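Local coordinates for protein putative enoyl-CoA hydratase (Streptomyces avermitilis, PDB 3GKB) that is a putative enoyl-CoA hydratase of the crotonase-like family, probably acting on acyl-CoA thioesters, at residues R41-L44 with T45-D49. Numbering follows the deposited sequence.
Sequences RTVL and TTLAD
The flat groups here are the peptide carbonyls of R41 and T42, and each accepts two donors from the threonine four residues on, one from either face of its plane. T45 N reaches R41 O at 2.9 Å, with an N-H...O angle of 156°. From the opposite face T45 OG1 comes to the same R41 O at 2.8 Å, tilted 34° from the carbonyl plane. T42 O is gripped in the same way by T46 N and, at 2.8 Å, by T46 OG1. In both threonines OG1 lies beside its own backbone N (chi1 -64° in T45, much the same in T46), which brings it to the carbonyl of the preceding turn; a carbonyl oxygen can only accept, hence the hydroxyl is the donor. T42 makes the same hydroxyl-to-carbonyl bond one turn earlier, OG1 to R38 O. These i to i+4 bonds belong to helix 34-48, the crossover helix of a beta-alpha-beta unit between strands 19-24 and 55-60 in the crotonase fold. V43 and L47, one turn apart, run alongside each other, and V43 CG1 meets L47 CD1 at 3.7 Å. V43, L44 and L47 face the sheet, all three touching I22, with L44 and L47 also on I56. Near the C-terminal end L44 O receives A48 N at 2.9 Å and also Q105 NE2, and Q107 NE2 bonds to L47 O.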
ATOM      1  N   ARG B  41     -11.580 -27.897  -4.804  1.00 20.07           N
ATOM      2  CA  ARG B  41     -11.892 -28.179  -3.412  1.00 19.90           C
ATOM      3  C   ARG B  41     -11.326 -29.526  -2.985  1.00 19.62           C
ATOM      4  O   ARG B  41     -10.687 -29.641  -1.931  1.00 18.59           O
ATOM      5  CB  ARG B  41     -13.402 -28.152  -3.176  1.00 20.76           C
ATOM      6  CG  ARG B  41     -13.741 -28.158  -1.693  1.00 25.25           C
ATOM      7  CD  ARG B  41     -15.189 -27.766  -1.421  1.00 29.08           C
ATOM      8  NE  ARG B  41     -16.037 -28.936  -1.662  1.00 36.23           N
ATOM      9  CZ  ARG B  41     -16.984 -29.050  -2.601  1.00 41.25           C
ATOM     10  NH1 ARG B  41     -17.256 -28.058  -3.439  1.00 44.75           N
ATOM     11  NH2 ARG B  41     -17.680 -30.178  -2.708  1.00 42.30           N
ATOM     12  N   THR B  42     -11.557 -30.548  -3.803  1.00 19.57           N
ATOM     13  CA  THR B  42     -11.040 -31.894  -3.508  1.00 20.01           C
ATOM     14  C   THR B  42      -9.524 -31.919  -3.360  1.00 19.98           C
ATOM     15  O   THR B  42      -8.997 -32.452  -2.366  1.00 20.96           O
ATOM     16  CB  THR B  42     -11.480 -32.921  -4.582  1.00 20.36           C
ATOM     17  OG1 THR B  42     -12.908 -32.931  -4.661  1.00 22.16           O
ATOM     18  CG2 THR B  42     -10.985 -34.319  -4.225  1.00 21.86           C
ATOM     19  N   VAL B  43      -8.822 -31.332  -4.326  1.00 20.17           N
ATOM     20  CA  VAL B  43      -7.371 -31.375  -4.311  1.00 20.10           C
ATOM     21  C   VAL B  43      -6.798 -30.566  -3.148  1.00 19.46           C
ATOM     22  O   VAL B  43      -5.925 -31.064  -2.440  1.00 19.41           O
ATOM     23  CB  VAL B  43      -6.754 -30.913  -5.633  1.00 21.39           C
ATOM     24  CG1 VAL B  43      -5.229 -30.801  -5.491  1.00 22.52           C
ATOM     25  CG2 VAL B  43      -7.075 -31.891  -6.709  1.00 22.60           C
ATOM     26  N   LEU B  44      -7.312 -29.363  -2.913  1.00 17.83           N
ATOM     27  CA  LEU B  44      -6.785 -28.558  -1.822  1.00 18.01           C
ATOM     28  C   LEU B  44      -7.125 -29.127  -0.444  1.00 18.00           C
ATOM     29  O   LEU B  44      -6.310 -29.078   0.462  1.00 18.45           O
ATOM     30  CB  LEU B  44      -7.210 -27.093  -1.945  1.00 17.49           C
ATOM     31  CG  LEU B  44      -6.579 -26.325  -3.114  1.00 19.26           C
ATOM     32  CD1 LEU B  44      -7.184 -24.927  -3.221  1.00 20.72           C
ATOM     33  CD2 LEU B  44      -5.047 -26.227  -2.992  1.00 19.73           C
ATOM     34  N   THR B  45      -8.317 -29.677  -0.297  1.00 18.59           N
ATOM     35  CA  THR B  45      -8.712 -30.283   0.977  1.00 20.09           C
ATOM     36  C   THR B  45      -7.815 -31.494   1.274  1.00 20.15           C
ATOM     37  O   THR B  45      -7.315 -31.623   2.400  1.00 21.46           O
ATOM     38  CB  THR B  45     -10.219 -30.664   0.951  1.00 20.05           C
ATOM     39  OG1 THR B  45     -10.980 -29.451   0.816  1.00 21.55           O
ATOM     40  CG2 THR B  45     -10.641 -31.341   2.239  1.00 22.42           C
ATOM     41  N   THR B  46      -7.551 -32.322   0.263  1.00 20.41           N
ATOM     42  CA  THR B  46      -6.645 -33.459   0.408  1.00 21.33           C
ATOM     43  C   THR B  46      -5.224 -33.006   0.755  1.00 21.03           C
ATOM     44  O   THR B  46      -4.574 -33.578   1.622  1.00 19.87           O
ATOM     45  CB  THR B  46      -6.580 -34.303  -0.856  1.00 21.71           C
ATOM     46  OG1 THR B  46      -7.907 -34.744  -1.231  1.00 24.62           O
ATOM     47  CG2 THR B  46      -5.641 -35.489  -0.656  1.00 22.43           C
ATOM     48  N   LEU B  47      -4.731 -31.992   0.063  1.00 19.77           N
ATOM     49  CA  LEU B  47      -3.384 -31.494   0.359  1.00 19.60           C
ATOM     50  C   LEU B  47      -3.255 -30.910   1.751  1.00 20.11           C
ATOM     51  O   LEU B  47      -2.204 -31.083   2.380  1.00 19.07           O
ATOM     52  CB  LEU B  47      -2.907 -30.484  -0.695  1.00 19.30           C
ATOM     53  CG  LEU B  47      -2.544 -31.067  -2.066  1.00 19.01           C
ATOM     54  CD1 LEU B  47      -2.439 -29.961  -3.140  1.00 17.87           C
ATOM     55  CD2 LEU B  47      -1.230 -31.879  -1.946  1.00 19.16           C
ATOM     56  N   ALA B  48      -4.312 -30.251   2.249  1.00 21.65           N
ATOM     57  CA  ALA B  48      -4.272 -29.630   3.563  1.00 23.02           C
ATOM     58  C   ALA B  48      -3.971 -30.684   4.644  1.00 24.91           C
ATOM     59  O   ALA B  48      -3.433 -30.347   5.685  1.00 24.57           O
ATOM     60  CB  ALA B  48      -5.592 -28.873   3.893  1.00 23.71           C
ATOM     61  N   ASP B  49      -4.318 -31.943   4.378  1.00 26.31           N
ATOM     62  CA  ASP B  49      -4.051 -33.035   5.330  1.00 28.18           C
ATOM     63  C   ASP B  49      -2.811 -33.871   4.994  1.00 28.03           C
ATOM     64  O   ASP B  49      -2.573 -34.899   5.622  1.00 28.06           O
ATOM     65  CB  ASP B  49      -5.297 -33.926   5.465  1.00 28.92           C
ATOM     66  CG  ASP B  49      -6.404 -33.256   6.309  1.00 33.05           C
ATOM     67  OD1 ASP B  49      -6.183 -32.173   6.891  1.00 39.46           O
ATOM     68  OD2 ASP B  49      -7.504 -33.814   6.411  1.00 40.01           O
TER